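Local coordinates for regulatory protein of LacI family (Chloroflexus aggregans, PDB 3BBL) that probably regulates transcription as a LacI-family DNA-binding protein, with a periplasmic-binding-protein-like core that may sense a small effector, at residues A[125-130]-A[160-165]; A[131-136]-A[194-199]; A[238-243]-A[273-278]. All blocks are in the same frame, centred on the assembly; numbering follows the deposited sequence.

In the fold
All three contacts reach one mixed sheet. Contact 1 pairs strand 128-132 with the outermost strand 163-165. Contact 2 continues along strand 128-132 to its C-terminal end and meets the turn from strand 191-194 into helix 197-209. Contacts 1 and 2 have centres about 12 Å apart, and their segments alternate along the chain. Contact 3 comes later and pairs strand 237-240 with strand 267-275, which runs antiparallel to it. Its centre lies about 16 Å from that of contact 2 and about 21 Å from that of contact 1. Asp197 and Ser238 link contacts 2 and 3 by a probable hydrogen bond. Contacts 1 and 2 probably belong to one lobe of the fold; 238-243 leads out toward strand 104-107.

Contact 1 (A[125-130]-A[160-165]); sequences HRRIAI and TGYILR. With EDO (1,2-ethanediol), chain D.
The Tyr162 ring lies obliquely against residues 127-129, meeting Ile128 O and the CB atoms of Arg127 and Ala129. Its CD1 is 3.6 Å from Ile128 O. Its hydroxyl reaches the aliphatic part of Arg127, where Tyr162 OH stands 3.5 Å from Arg127 CD. The same OH lies at the edge of the Arg127 guanidinium, near its plane. Ring and guanidinium planes are 47° apart, so the two groups are not stacked. The Tyr162 ring carbon CG stands anti to the carbonyl carbon (chi1 -80°), which carries the ring back along the neighbouring strand toward Arg127. The polar ends are held from outside: Tyr162 OH bonds to Arg187 O, and Arg127 NE to Arg188 O. An alanine in place of Tyr162 is likely to open a gap beside Ala129 and the Arg127 chain and to leave Arg187 O without this hydroxyl partner. At the far end, the His125 ring meets 1,2-ethanediol at its edge, in plane. His125 NE2 and O2 of the diol are hydrogen-bonded at 3.0 Å. The diol probably comes from the crystallisation liquor.

The strands are joined by two nearly straight backbone bonds. Ile130 N gives to Tyr162 O at 2.9 Å, and Leu164 N gives to Ile130 O at 3.2 Å. Ile130 therefore bridges to Ile163 in parallel register. On the face they share, Ile130 CG2 comes 4.1 Å from Ile163 CG1. Ala129 CB packs on Tyr162 CB at 3.9 Å, and Leu180 touches both residues.

The contact closes the beta-alpha-beta unit of strand 128-132, helix 138-153 and strand 163-165. Helix 138-153 packs on Ile128 and Ile130, helix 170-181 meets Ala129, Tyr162 and Leu164, and strand 191-194 continues the sheet beyond Ala129.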
ATOM      1  N   HIS A 125     -28.746  15.992   3.812  1.00 14.80           N
ATOM      2  CA  HIS A 125     -28.076  16.021   5.111  1.00 15.92           C
ATOM      3  C   HIS A 125     -27.913  17.438   5.636  1.00 17.66           C
ATOM      4  O   HIS A 125     -27.538  18.341   4.873  1.00 16.44           O
ATOM      5  CB  HIS A 125     -26.698  15.373   5.009  1.00 13.03           C
ATOM      6  CG  HIS A 125     -26.746  13.881   4.927  1.00 14.98           C
ATOM      7  ND1 HIS A 125     -27.034  13.083   6.016  1.00 14.02           N
ATOM      8  CD2 HIS A 125     -26.570  13.043   3.881  1.00 12.41           C
ATOM      9  CE1 HIS A 125     -27.033  11.818   5.639  1.00 13.50           C
ATOM     10  NE2 HIS A 125     -26.755  11.765   4.350  1.00 13.90           N
ATOM     11  N   ARG A 126     -28.213  17.648   6.917  1.00 19.68           N
ATOM     12  CA  ARG A 126     -28.043  18.969   7.498  1.00 23.38           C
ATOM     13  C   ARG A 126     -27.149  18.930   8.722  1.00 22.02           C
ATOM     14  O   ARG A 126     -26.633  19.960   9.130  1.00 25.66           O
ATOM     15  CB  ARG A 126     -29.395  19.612   7.849  1.00 26.58           C
ATOM     16  CG  ARG A 126     -30.296  19.836   6.655  1.00 35.32           C
ATOM     17  CD  ARG A 126     -31.473  20.731   7.010  1.00 44.93           C
ATOM     18  NE  ARG A 126     -31.164  22.155   6.863  1.00 53.89           N
ATOM     19  CZ  ARG A 126     -31.226  23.049   7.850  1.00 59.02           C
ATOM     20  NH1 ARG A 126     -31.584  22.676   9.074  1.00 61.05           N
ATOM     21  NH2 ARG A 126     -30.929  24.324   7.615  1.00 61.92           N
ATOM     22  N   ARG A 127     -27.009  17.768   9.349  1.00 21.19           N
ATOM     23  CA  ARG A 127     -26.138  17.666  10.511  1.00 20.35           C
ATOM     24  C   ARG A 127     -24.953  16.834  10.046  1.00 20.07           C
ATOM     25  O   ARG A 127     -24.966  15.604  10.108  1.00 20.24           O
ATOM     26  CB  ARG A 127     -26.876  17.015  11.685  1.00 19.80           C
ATOM     27  CG  ARG A 127     -28.095  17.820  12.178  1.00 21.31           C
ATOM     28  CD  ARG A 127     -28.589  17.418  13.572  1.00 21.60           C
ATOM     29  NE  ARG A 127     -29.041  16.031  13.659  1.00 23.35           N
ATOM     30  CZ  ARG A 127     -30.132  15.547  13.076  1.00 25.74           C
ATOM     31  NH1 ARG A 127     -30.909  16.329  12.352  1.00 25.69           N
ATOM     32  NH2 ARG A 127     -30.438  14.264  13.208  1.00 29.64           N
ATOM     33  N   ILE A 128     -23.941  17.531   9.545  1.00 18.82           N
ATOM     34  CA  ILE A 128     -22.751  16.884   9.018  1.00 17.76           C
ATOM     35  C   ILE A 128     -21.535  17.222   9.864  1.00 17.73           C
ATOM     36  O   ILE A 128     -21.215  18.385  10.077  1.00 15.54           O
ATOM     37  CB  ILE A 128     -22.480  17.338   7.566  1.00 17.92           C
ATOM     38  CG1 ILE A 128     -23.765  17.212   6.743  1.00 15.67           C
ATOM     39  CG2 ILE A 128     -21.341  16.515   6.963  1.00 16.02           C
ATOM     40  CD1 ILE A 128     -23.719  17.883   5.383  1.00 16.81           C
ATOM     41  N   ALA A 129     -20.862  16.190  10.345  1.00 16.76           N
ATOM     42  CA  ALA A 129     -19.691  16.384  11.169  1.00 15.75           C
ATOM     43  C   ALA A 129     -18.438  16.003  10.380  1.00 16.13           C
ATOM     44  O   ALA A 129     -18.522  15.388   9.305  1.00 12.90           O
ATOM     45  CB  ALA A 129     -19.808  15.524  12.426  1.00 15.10           C
ATOM     46  N   ILE A 130     -17.280  16.360  10.925  1.00 15.97           N
ATOM     47  CA  ILE A 130     -16.020  16.036  10.273  1.00 17.39           C
ATOM     48  C   ILE A 130     -14.923  15.637  11.263  1.00 18.38           C
ATOM     49  O   ILE A 130     -14.761  16.241  12.328  1.00 18.27           O
ATOM     50  CB  ILE A 130     -15.527  17.234   9.402  1.00 19.07           C
ATOM     51  CG1 ILE A 130     -14.260  16.844   8.639  1.00 14.81           C
ATOM     52  CG2 ILE A 130     -15.312  18.477  10.283  1.00 14.47           C
ATOM     53  CD1 ILE A 130     -13.773  17.924   7.689  1.00 14.37           C
ATOM     54  N   THR A 160     -18.946  23.661  16.602  1.00 21.26           N
ATOM     55  CA  THR A 160     -17.624  23.324  17.110  1.00 21.77           C
ATOM     56  C   THR A 160     -17.663  21.891  17.632  1.00 21.34           C
ATOM     57  O   THR A 160     -16.663  21.194  17.629  1.00 21.55           O
ATOM     58  CB  THR A 160     -17.197  24.281  18.253  1.00 22.42           C
ATOM     59  OG1 THR A 160     -18.067  24.119  19.380  1.00 24.54           O
ATOM     60  CG2 THR A 160     -17.261  25.721  17.785  1.00 22.81           C
ATOM     61  N   GLY A 161     -18.837  21.458  18.073  1.00 21.95           N
ATOM     62  CA  GLY A 161     -18.992  20.110  18.580  1.00 20.82           C
ATOM     63  C   GLY A 161     -18.924  19.078  17.474  1.00 22.61           C
ATOM     64  O   GLY A 161     -18.732  17.897  17.741  1.00 22.09           O
ATOM     65  N   TYR A 162     -19.075  19.531  16.230  1.00 22.61           N
ATOM     66  CA  TYR A 162     -19.026  18.654  15.056  1.00 22.26           C
ATOM     67  C   TYR A 162     -17.673  18.652  14.347  1.00 22.97           C
ATOM     68  O   TYR A 162     -17.515  18.007  13.312  1.00 21.37           O
ATOM     69  CB  TYR A 162     -20.073  19.063  14.030  1.00 21.35           C
ATOM     70  CG  TYR A 162     -21.466  18.588  14.303  1.00 21.61           C
ATOM     71  CD1 TYR A 162     -22.480  18.841  13.378  1.00 19.75           C
ATOM     72  CD2 TYR A 162     -21.782  17.875  15.465  1.00 19.22           C
ATOM     73  CE1 TYR A 162     -23.780  18.398  13.595  1.00 21.48           C
ATOM     74  CE2 TYR A 162     -23.086  17.418  15.694  1.00 20.44           C
ATOM     75  CZ  TYR A 162     -24.076  17.685  14.750  1.00 22.23           C
ATOM     76  OH  TYR A 162     -25.348  17.222  14.914  1.00 23.47           O
ATOM     77  N   ILE A 163     -16.710  19.395  14.879  1.00 22.93           N
ATOM     78  CA  ILE A 163     -15.392  19.450  14.273  1.00 23.33           C
ATOM     79  C   ILE A 163     -14.415  18.891  15.279  1.00 23.31           C
ATOM     80  O   ILE A 163     -14.013  19.576  16.207  1.00 24.88           O
ATOM     81  CB  ILE A 163     -15.004  20.901  13.912  1.00 23.27           C
ATOM     82  CG1 ILE A 163     -16.018  21.466  12.924  1.00 22.00           C
ATOM     83  CG2 ILE A 163     -13.610  20.941  13.297  1.00 22.42           C
ATOM     84  CD1 ILE A 163     -15.756  22.900  12.533  1.00 23.35           C
ATOM     85  N   LEU A 164     -14.042  17.633  15.099  1.00 23.08           N
ATOM     86  CA  LEU A 164     -13.125  16.984  16.025  1.00 24.05           C
ATOM     87  C   LEU A 164     -11.755  16.809  15.372  1.00 24.74           C
ATOM     88  O   LEU A 164     -11.637  16.229  14.297  1.00 24.99           O
ATOM     89  CB  LEU A 164     -13.707  15.631  16.453  1.00 22.96           C
ATOM     90  CG  LEU A 164     -15.189  15.670  16.866  1.00 24.25           C
ATOM     91  CD1 LEU A 164     -15.635  14.293  17.297  1.00 24.51           C
ATOM     92  CD2 LEU A 164     -15.403  16.662  18.004  1.00 23.68           C
ATOM     93  N   ARG A 165     -10.723  17.329  16.027  1.00 25.84           N
ATOM     94  CA  ARG A 165      -9.360  17.258  15.511  1.00 24.81           C
ATOM     95  C   ARG A 165      -8.520  16.221  16.237  1.00 25.58           C
ATOM     96  O   ARG A 165      -8.573  16.110  17.457  1.00 24.73           O
ATOM     97  CB  ARG A 165      -8.694  18.623  15.644  1.00 25.84           C
ATOM     98  CG  ARG A 165      -9.349  19.729  14.851  1.00 26.60           C
ATOM     99  CD  ARG A 165      -8.734  21.049  15.266  1.00 30.55           C
ATOM    100  NE  ARG A 165      -9.201  22.190  14.489  1.00 30.24           N
ATOM    101  CZ  ARG A 165      -8.750  22.509  13.284  1.00 31.91           C
ATOM    102  NH1 ARG A 165      -7.815  21.768  12.700  1.00 29.28           N
ATOM    103  NH2 ARG A 165      -9.223  23.588  12.676  1.00 32.08           N
TER
HETATM  104  C1  EDO D 502     -28.209   8.315   2.663  1.00 42.58           C
HETATM  105  O1  EDO D 502     -28.642   8.849   3.920  1.00 41.52           O
HETATM  106  C2  EDO D 502     -27.780   9.452   1.723  1.00 41.08           C
HETATM  107  O2  EDO D 502     -26.452   9.871   2.047  1.00 37.51           O

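Contact 2 (A[131-136]-A[194-199]); sequences LAWPED and TLNDTM
Leu195 CB sits over one face of the Trp133 indole in a CH-pi contact, 3.7 Å from the centroid of the five-membered ring. At the ring edge, Met199, a selenomethionine, brings its SE to 3.5 Å from Trp133 NE1. This is a Met-aromatic contact. Trp133 NE1 is buried here and has no hydrogen-bonding partner in the model. The Met199 chain bends at its last torsion (chi3 108°), which turns CE back to 3.9 Å from Leu131 CB. Leu131 and Thr194 lie side by side and point the same way, with Leu131 CD1 3.6 Å from Thr194 CG2.

The backbone sets this register. Leu131 bridges to Thr194 in parallel, and Leu195 N gives a bent hydrogen bond to Leu131 O at 3.1 Å. Both strands end here, as parallel neighbours in the mixed sheet of a periplasmic-binding-protein-like fold. Asn196 takes the N-cap position of helix 197-209.

Further out, Thr194 OG1 bonds to Asn196 O at 2.9 Å from above the carbonyl plane, tying the strand end to the cap. Helix 170-181 places Met176 against Leu131 and Met199. Helix 138-153 brings Val139 and Arg143 to Trp133.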
ATOM      1  N   LEU A 131     -14.193  14.591  10.904  1.00 18.14           N
ATOM      2  CA  LEU A 131     -13.082  14.107  11.702  1.00 19.28           C
ATOM      3  C   LEU A 131     -11.858  14.727  11.029  1.00 19.55           C
ATOM      4  O   LEU A 131     -11.394  14.267   9.990  1.00 19.15           O
ATOM      5  CB  LEU A 131     -13.038  12.579  11.659  1.00 19.48           C
ATOM      6  CG  LEU A 131     -14.365  11.928  12.076  1.00 20.31           C
ATOM      7  CD1 LEU A 131     -14.183  10.422  12.211  1.00 20.45           C
ATOM      8  CD2 LEU A 131     -14.848  12.529  13.387  1.00 18.78           C
ATOM      9  N   ALA A 132     -11.355  15.801  11.624  1.00 21.26           N
ATOM     10  CA  ALA A 132     -10.228  16.533  11.066  1.00 21.85           C
ATOM     11  C   ALA A 132      -8.905  16.324  11.800  1.00 23.68           C
ATOM     12  O   ALA A 132      -8.825  15.579  12.781  1.00 23.65           O
ATOM     13  CB  ALA A 132     -10.574  18.013  11.021  1.00 20.88           C
ATOM     14  N   TRP A 133      -7.871  17.008  11.319  1.00 24.79           N
ATOM     15  CA  TRP A 133      -6.535  16.903  11.889  1.00 25.85           C
ATOM     16  C   TRP A 133      -6.142  18.155  12.672  1.00 27.53           C
ATOM     17  O   TRP A 133      -6.856  19.155  12.656  1.00 25.76           O
ATOM     18  CB  TRP A 133      -5.517  16.658  10.767  1.00 24.44           C
ATOM     19  CG  TRP A 133      -5.718  15.383  10.021  1.00 24.07           C
ATOM     20  CD1 TRP A 133      -6.410  14.290  10.443  1.00 23.77           C
ATOM     21  CD2 TRP A 133      -5.175  15.041   8.736  1.00 25.07           C
ATOM     22  NE1 TRP A 133      -6.337  13.288   9.506  1.00 24.33           N
ATOM     23  CE2 TRP A 133      -5.585  13.722   8.448  1.00 23.73           C
ATOM     24  CE3 TRP A 133      -4.380  15.723   7.805  1.00 24.26           C
ATOM     25  CZ2 TRP A 133      -5.228  13.065   7.263  1.00 24.02           C
ATOM     26  CZ3 TRP A 133      -4.026  15.069   6.626  1.00 25.84           C
ATOM     27  CH2 TRP A 133      -4.451  13.754   6.368  1.00 23.75           C
ATOM     28  N   PRO A 134      -4.991  18.113  13.368  1.00 30.44           N
ATOM     29  CA  PRO A 134      -4.517  19.260  14.153  1.00 32.15           C
ATOM     30  C   PRO A 134      -4.336  20.509  13.299  1.00 34.12           C
ATOM     31  O   PRO A 134      -4.202  20.418  12.081  1.00 32.64           O
ATOM     32  CB  PRO A 134      -3.203  18.754  14.734  1.00 31.54           C
ATOM     33  CG  PRO A 134      -3.451  17.295  14.894  1.00 31.04           C
ATOM     34  CD  PRO A 134      -4.121  16.944  13.589  1.00 29.25           C
ATOM     35  N   GLU A 135      -4.311  21.669  13.952  1.00 38.17           N
ATOM     36  CA  GLU A 135      -4.178  22.957  13.268  1.00 42.11           C
ATOM     37  C   GLU A 135      -2.845  23.192  12.571  1.00 42.64           C
ATOM     38  O   GLU A 135      -2.758  24.017  11.660  1.00 42.66           O
ATOM     39  CB  GLU A 135      -4.419  24.102  14.250  1.00 45.88           C
ATOM     40  CG  GLU A 135      -5.641  23.927  15.132  1.00 51.41           C
ATOM     41  CD  GLU A 135      -5.937  25.168  15.947  1.00 55.38           C
ATOM     42  OE1 GLU A 135      -5.004  25.695  16.593  1.00 57.48           O
ATOM     43  OE2 GLU A 135      -7.104  25.615  15.943  1.00 57.64           O
ATOM     44  N   ASP A 136      -1.807  22.479  12.994  1.00 42.57           N
ATOM     45  CA  ASP A 136      -0.499  22.652  12.383  1.00 44.40           C
ATOM     46  C   ASP A 136      -0.328  21.833  11.108  1.00 43.22           C
ATOM     47  O   ASP A 136       0.763  21.762  10.552  1.00 45.02           O
ATOM     48  CB  ASP A 136       0.607  22.304  13.384  1.00 47.05           C
ATOM     49  CG  ASP A 136       0.536  20.870  13.864  1.00 51.70           C
ATOM     50  OD1 ASP A 136       1.275  20.523  14.812  1.00 54.26           O
ATOM     51  OD2 ASP A 136      -0.254  20.084  13.296  1.00 53.82           O
ATOM     52  N   THR A 194     -14.456  12.367   6.780  1.00 18.98           N
ATOM     53  CA  THR A 194     -13.184  12.118   7.472  1.00 19.81           C
ATOM     54  C   THR A 194     -12.001  12.558   6.602  1.00 20.09           C
ATOM     55  O   THR A 194     -12.104  12.585   5.372  1.00 21.14           O
ATOM     56  CB  THR A 194     -13.022  10.622   7.849  1.00 18.89           C
ATOM     57  OG1 THR A 194     -12.878   9.830   6.667  1.00 20.93           O
ATOM     58  CG2 THR A 194     -14.229  10.150   8.624  1.00 18.36           C
ATOM     59  N   LEU A 195     -10.875  12.902   7.222  1.00 21.86           N
ATOM     60  CA  LEU A 195      -9.729  13.350   6.434  1.00 22.58           C
ATOM     61  C   LEU A 195      -8.862  12.277   5.797  1.00 23.08           C
ATOM     62  O   LEU A 195      -7.935  12.599   5.059  1.00 23.39           O
ATOM     63  CB  LEU A 195      -8.867  14.329   7.229  1.00 21.91           C
ATOM     64  CG  LEU A 195      -9.587  15.658   7.510  1.00 24.54           C
ATOM     65  CD1 LEU A 195      -8.553  16.763   7.743  1.00 22.64           C
ATOM     66  CD2 LEU A 195     -10.494  16.030   6.351  1.00 20.31           C
ATOM     67  N   ASN A 196      -9.148  11.013   6.097  1.00 23.05           N
ATOM     68  CA  ASN A 196      -8.467   9.884   5.465  1.00 25.64           C
ATOM     69  C   ASN A 196      -9.342   8.655   5.666  1.00 25.36           C
ATOM     70  O   ASN A 196     -10.228   8.665   6.514  1.00 27.00           O
ATOM     71  CB  ASN A 196      -7.017   9.697   5.968  1.00 24.26           C
ATOM     72  CG  ASN A 196      -6.912   9.038   7.323  1.00 27.11           C
ATOM     73  OD1 ASN A 196      -5.811   8.912   7.858  1.00 28.58           O
ATOM     74  ND2 ASN A 196      -8.026   8.615   7.884  1.00 27.22           N
ATOM     75  N   ASP A 197      -9.134   7.619   4.862  1.00 24.51           N
ATOM     76  CA  ASP A 197      -9.960   6.427   4.963  1.00 23.22           C
ATOM     77  C   ASP A 197      -9.766   5.644   6.245  1.00 23.51           C
ATOM     78  O   ASP A 197     -10.695   4.985   6.723  1.00 23.87           O
ATOM     79  CB  ASP A 197      -9.736   5.516   3.759  1.00 24.76           C
ATOM     80  CG  ASP A 197     -10.194   6.143   2.459  1.00 23.83           C
ATOM     81  OD1 ASP A 197     -11.016   7.077   2.488  1.00 24.70           O
ATOM     82  OD2 ASP A 197      -9.746   5.686   1.400  1.00 24.39           O
ATOM     83  N   THR A 198      -8.572   5.710   6.816  1.00 23.94           N
ATOM     84  CA  THR A 198      -8.330   4.997   8.068  1.00 25.22           C
ATOM     85  C   THR A 198      -9.319   5.488   9.125  1.00 23.32           C
ATOM     86  O   THR A 198      -9.896   4.690   9.862  1.00 22.48           O
ATOM     87  CB  THR A 198      -6.903   5.225   8.574  1.00 26.91           C
ATOM     88  OG1 THR A 198      -5.988   5.001   7.498  1.00 31.21           O
ATOM     89  CG2 THR A 198      -6.581   4.267   9.697  1.00 27.55           C
HETATM   90  N   MSE A 199      -9.505   6.807   9.189  1.00 20.93           N
HETATM   91  CA  MSE A 199     -10.437   7.409  10.132  1.00 20.66           C
HETATM   92  C   MSE A 199     -11.855   6.948   9.823  1.00 20.80           C
HETATM   93  O   MSE A 199     -12.605   6.573  10.723  1.00 22.17           O
HETATM   94  CB  MSE A 199     -10.360   8.935  10.067  1.00 17.67           C
HETATM   95  CG  MSE A 199      -9.041   9.479  10.535  1.00 12.86           C
HETATM   96 SE   MSE A 199      -9.159  11.419  10.399  1.00 22.64          SE
HETATM   97  CE  MSE A 199      -9.246  11.858  12.281  1.00  9.56           C
TER

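Contact 3 (A[238-243]-A[273-278]); sequences SVRQPI and SLIIRA
Ile275 stands between two arginines and meets a guanidinium face of each. Its CD1 lies over the centre of the Arg240 guanidinium, 3.8 Å above the plane. Its CG2 lies over the centre of the Arg277 guanidinium, 3.7 Å above the plane. The first contact spans the strand pair; the second lies within 273-278. Arg240 starts with CG anti to the backbone N (chi1 -180°), and the bend at chi3 brings its guanidinium face over Ile275 CD1. Arg277 is extended from CG to NE and crosses Arg240 at about a right angle. Their guanidinium planes are 51° apart, and Arg240 NH2 is 3.8 Å from Arg277 NH2.

Ser238, Arg240, Ser273 and Ile275 share one face of the sheet. Val239 and Leu274 share the other, with Val239 CG2 4.2 Å from Leu274 CD1. Helix 109-123 packs on Leu274 there.

Ser238 with Ile275 and Arg240 with Ser273 are hydrogen-bonded pairs, and Val239 with Leu274 between them is a non-hydrogen-bonded pair. Ser238 N gives to Ile275 O at 3.0 Å, and Ile275 N returns to Ser238 O at 2.8 Å. Arg240 N gives to Ser273 O at 2.7 Å, and Ser273 N returns to Arg240 O at 2.8 Å. Strand 267-275 runs antiparallel to 237-240 but parallel to its other neighbour, 104-107. Beyond the pair, Pro242 centres an inverse gamma turn that leads into helix 243-258.

Ser238 OG, bonded to Asp197 and Asp225 N, links the pair to the start of helix 197-209. Arg277 NH1 has a further partner in Leu236 O. Both arginines gather round one carboxylate: Asp225 OD2 is salt-bridged to Arg240 NE, and Asp225 OD1 to Arg277 NH2. The shared anion probably offsets the two close positive heads and helps hold both guanidinium groups against Ile275.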
ATOM      1  N   SER A 238     -15.348   7.775  -1.114  1.00 20.86           N
ATOM      2  CA  SER A 238     -14.147   8.501  -0.729  1.00 22.09           C
ATOM      3  C   SER A 238     -13.664   9.444  -1.811  1.00 23.49           C
ATOM      4  O   SER A 238     -14.073   9.338  -2.963  1.00 24.40           O
ATOM      5  CB  SER A 238     -13.037   7.495  -0.419  1.00 21.76           C
ATOM      6  OG  SER A 238     -11.906   8.123   0.144  1.00 21.40           O
ATOM      7  N   VAL A 239     -12.788  10.368  -1.427  1.00 24.40           N
ATOM      8  CA  VAL A 239     -12.214  11.319  -2.368  1.00 24.42           C
ATOM      9  C   VAL A 239     -10.911  10.737  -2.915  1.00 24.65           C
ATOM     10  O   VAL A 239      -9.982  10.454  -2.159  1.00 23.98           O
ATOM     11  CB  VAL A 239     -11.899  12.668  -1.698  1.00 24.81           C
ATOM     12  CG1 VAL A 239     -11.316  13.622  -2.729  1.00 24.60           C
ATOM     13  CG2 VAL A 239     -13.154  13.253  -1.080  1.00 22.74           C
ATOM     14  N   ARG A 240     -10.855  10.550  -4.229  1.00 24.85           N
ATOM     15  CA  ARG A 240      -9.663  10.013  -4.879  1.00 24.19           C
ATOM     16  C   ARG A 240      -8.788  11.138  -5.413  1.00 24.01           C
ATOM     17  O   ARG A 240      -9.285  12.103  -6.000  1.00 22.59           O
ATOM     18  CB  ARG A 240     -10.051   9.098  -6.033  1.00 22.91           C
ATOM     19  CG  ARG A 240      -8.869   8.491  -6.760  1.00 24.13           C
ATOM     20  CD  ARG A 240      -9.343   7.693  -7.949  1.00 23.14           C
ATOM     21  NE  ARG A 240     -10.177   6.576  -7.529  1.00 25.00           N
ATOM     22  CZ  ARG A 240     -11.008   5.919  -8.332  1.00 26.11           C
ATOM     23  NH1 ARG A 240     -11.127   6.269  -9.605  1.00 25.83           N
ATOM     24  NH2 ARG A 240     -11.717   4.911  -7.862  1.00 25.27           N
ATOM     25  N   GLN A 241      -7.485  11.007  -5.189  1.00 23.66           N
ATOM     26  CA  GLN A 241      -6.519  11.992  -5.661  1.00 25.09           C
ATOM     27  C   GLN A 241      -5.739  11.366  -6.815  1.00 24.13           C
ATOM     28  O   GLN A 241      -5.442  10.174  -6.793  1.00 23.06           O
ATOM     29  CB  GLN A 241      -5.554  12.386  -4.537  1.00 26.43           C
ATOM     30  CG  GLN A 241      -6.211  13.034  -3.334  1.00 27.95           C
ATOM     31  CD  GLN A 241      -5.202  13.651  -2.385  1.00 29.25           C
ATOM     32  OE1 GLN A 241      -4.278  12.988  -1.928  1.00 29.75           O
ATOM     33  NE2 GLN A 241      -5.377  14.931  -2.085  1.00 29.88           N
ATOM     34  N   PRO A 242      -5.415  12.159  -7.846  1.00 23.29           N
ATOM     35  CA  PRO A 242      -4.668  11.643  -8.999  1.00 23.50           C
ATOM     36  C   PRO A 242      -3.163  11.603  -8.696  1.00 24.17           C
ATOM     37  O   PRO A 242      -2.386  12.419  -9.192  1.00 23.33           O
ATOM     38  CB  PRO A 242      -5.035  12.632 -10.091  1.00 22.76           C
ATOM     39  CG  PRO A 242      -5.077  13.927  -9.332  1.00 22.44           C
ATOM     40  CD  PRO A 242      -5.805  13.566  -8.054  1.00 22.94           C
ATOM     41  N   ILE A 243      -2.771  10.639  -7.870  1.00 24.21           N
ATOM     42  CA  ILE A 243      -1.389  10.482  -7.451  1.00 25.83           C
ATOM     43  C   ILE A 243      -0.439  10.143  -8.594  1.00 26.96           C
ATOM     44  O   ILE A 243       0.678  10.658  -8.638  1.00 27.09           O
ATOM     45  CB  ILE A 243      -1.276   9.404  -6.341  1.00 25.40           C
ATOM     46  CG1 ILE A 243      -2.206   9.774  -5.179  1.00 24.75           C
ATOM     47  CG2 ILE A 243       0.173   9.276  -5.854  1.00 22.87           C
ATOM     48  CD1 ILE A 243      -2.015  11.198  -4.664  1.00 22.83           C
ATOM     49  N   SER A 273     -11.217  13.636  -7.338  1.00 26.60           N
ATOM     50  CA  SER A 273     -12.527  13.186  -7.783  1.00 27.88           C
ATOM     51  C   SER A 273     -13.269  12.531  -6.637  1.00 27.11           C
ATOM     52  O   SER A 273     -12.683  11.789  -5.858  1.00 28.00           O
ATOM     53  CB  SER A 273     -12.397  12.167  -8.913  1.00 27.77           C
ATOM     54  OG  SER A 273     -11.990  12.790 -10.112  1.00 34.61           O
ATOM     55  N   LEU A 274     -14.563  12.805  -6.534  1.00 26.86           N
ATOM     56  CA  LEU A 274     -15.373  12.204  -5.488  1.00 25.96           C
ATOM     57  C   LEU A 274     -15.843  10.859  -6.017  1.00 24.21           C
ATOM     58  O   LEU A 274     -16.357  10.780  -7.121  1.00 24.49           O
ATOM     59  CB  LEU A 274     -16.576  13.092  -5.159  1.00 24.10           C
ATOM     60  CG  LEU A 274     -17.579  12.523  -4.149  1.00 26.88           C
ATOM     61  CD1 LEU A 274     -16.897  12.277  -2.812  1.00 23.92           C
ATOM     62  CD2 LEU A 274     -18.745  13.489  -3.984  1.00 24.78           C
ATOM     63  N   ILE A 275     -15.640   9.802  -5.240  1.00 23.73           N
ATOM     64  CA  ILE A 275     -16.065   8.469  -5.655  1.00 23.56           C
ATOM     65  C   ILE A 275     -17.226   8.009  -4.784  1.00 24.28           C
ATOM     66  O   ILE A 275     -17.039   7.671  -3.616  1.00 23.13           O
ATOM     67  CB  ILE A 275     -14.928   7.441  -5.521  1.00 24.01           C
ATOM     68  CG1 ILE A 275     -13.650   7.980  -6.172  1.00 24.95           C
ATOM     69  CG2 ILE A 275     -15.337   6.140  -6.177  1.00 22.89           C
ATOM     70  CD1 ILE A 275     -13.812   8.360  -7.627  1.00 23.81           C
ATOM     71  N   ILE A 276     -18.427   8.019  -5.355  1.00 25.58           N
ATOM     72  CA  ILE A 276     -19.625   7.591  -4.638  1.00 27.71           C
ATOM     73  C   ILE A 276     -19.903   6.119  -4.913  1.00 29.53           C
ATOM     74  O   ILE A 276     -20.069   5.707  -6.061  1.00 29.17           O
ATOM     75  CB  ILE A 276     -20.862   8.402  -5.066  1.00 27.54           C
ATOM     76  CG1 ILE A 276     -20.636   9.887  -4.777  1.00 26.51           C
ATOM     77  CG2 ILE A 276     -22.093   7.910  -4.313  1.00 26.80           C
ATOM     78  CD1 ILE A 276     -20.493  10.206  -3.310  1.00 25.23           C
ATOM     79  N   ARG A 277     -19.956   5.330  -3.848  1.00 31.49           N
ATOM     80  CA  ARG A 277     -20.198   3.910  -3.989  1.00 33.96           C
ATOM     81  C   ARG A 277     -21.515   3.475  -3.358  1.00 38.13           C
ATOM     82  O   ARG A 277     -21.891   3.952  -2.293  1.00 38.37           O
ATOM     83  CB  ARG A 277     -19.040   3.123  -3.366  1.00 30.14           C
ATOM     84  CG  ARG A 277     -17.688   3.392  -3.985  1.00 25.86           C
ATOM     85  CD  ARG A 277     -16.652   2.385  -3.499  1.00 25.20           C
ATOM     86  NE  ARG A 277     -15.426   2.424  -4.301  1.00 23.51           N
ATOM     87  CZ  ARG A 277     -14.362   3.180  -4.041  1.00 23.64           C
ATOM     88  NH1 ARG A 277     -14.338   3.979  -2.982  1.00 22.75           N
ATOM     89  NH2 ARG A 277     -13.319   3.148  -4.857  1.00 21.94           N
ATOM     90  N   ALA A 278     -22.211   2.565  -4.036  1.00 44.05           N
ATOM     91  CA  ALA A 278     -23.482   2.024  -3.564  1.00 48.61           C
ATOM     92  C   ALA A 278     -23.327   0.502  -3.512  1.00 52.75           C
ATOM     93  O   ALA A 278     -22.244  -0.007  -3.784  1.00 53.64           O
ATOM     94  CB  ALA A 278     -24.596   2.416  -4.517  1.00 46.91           C
TER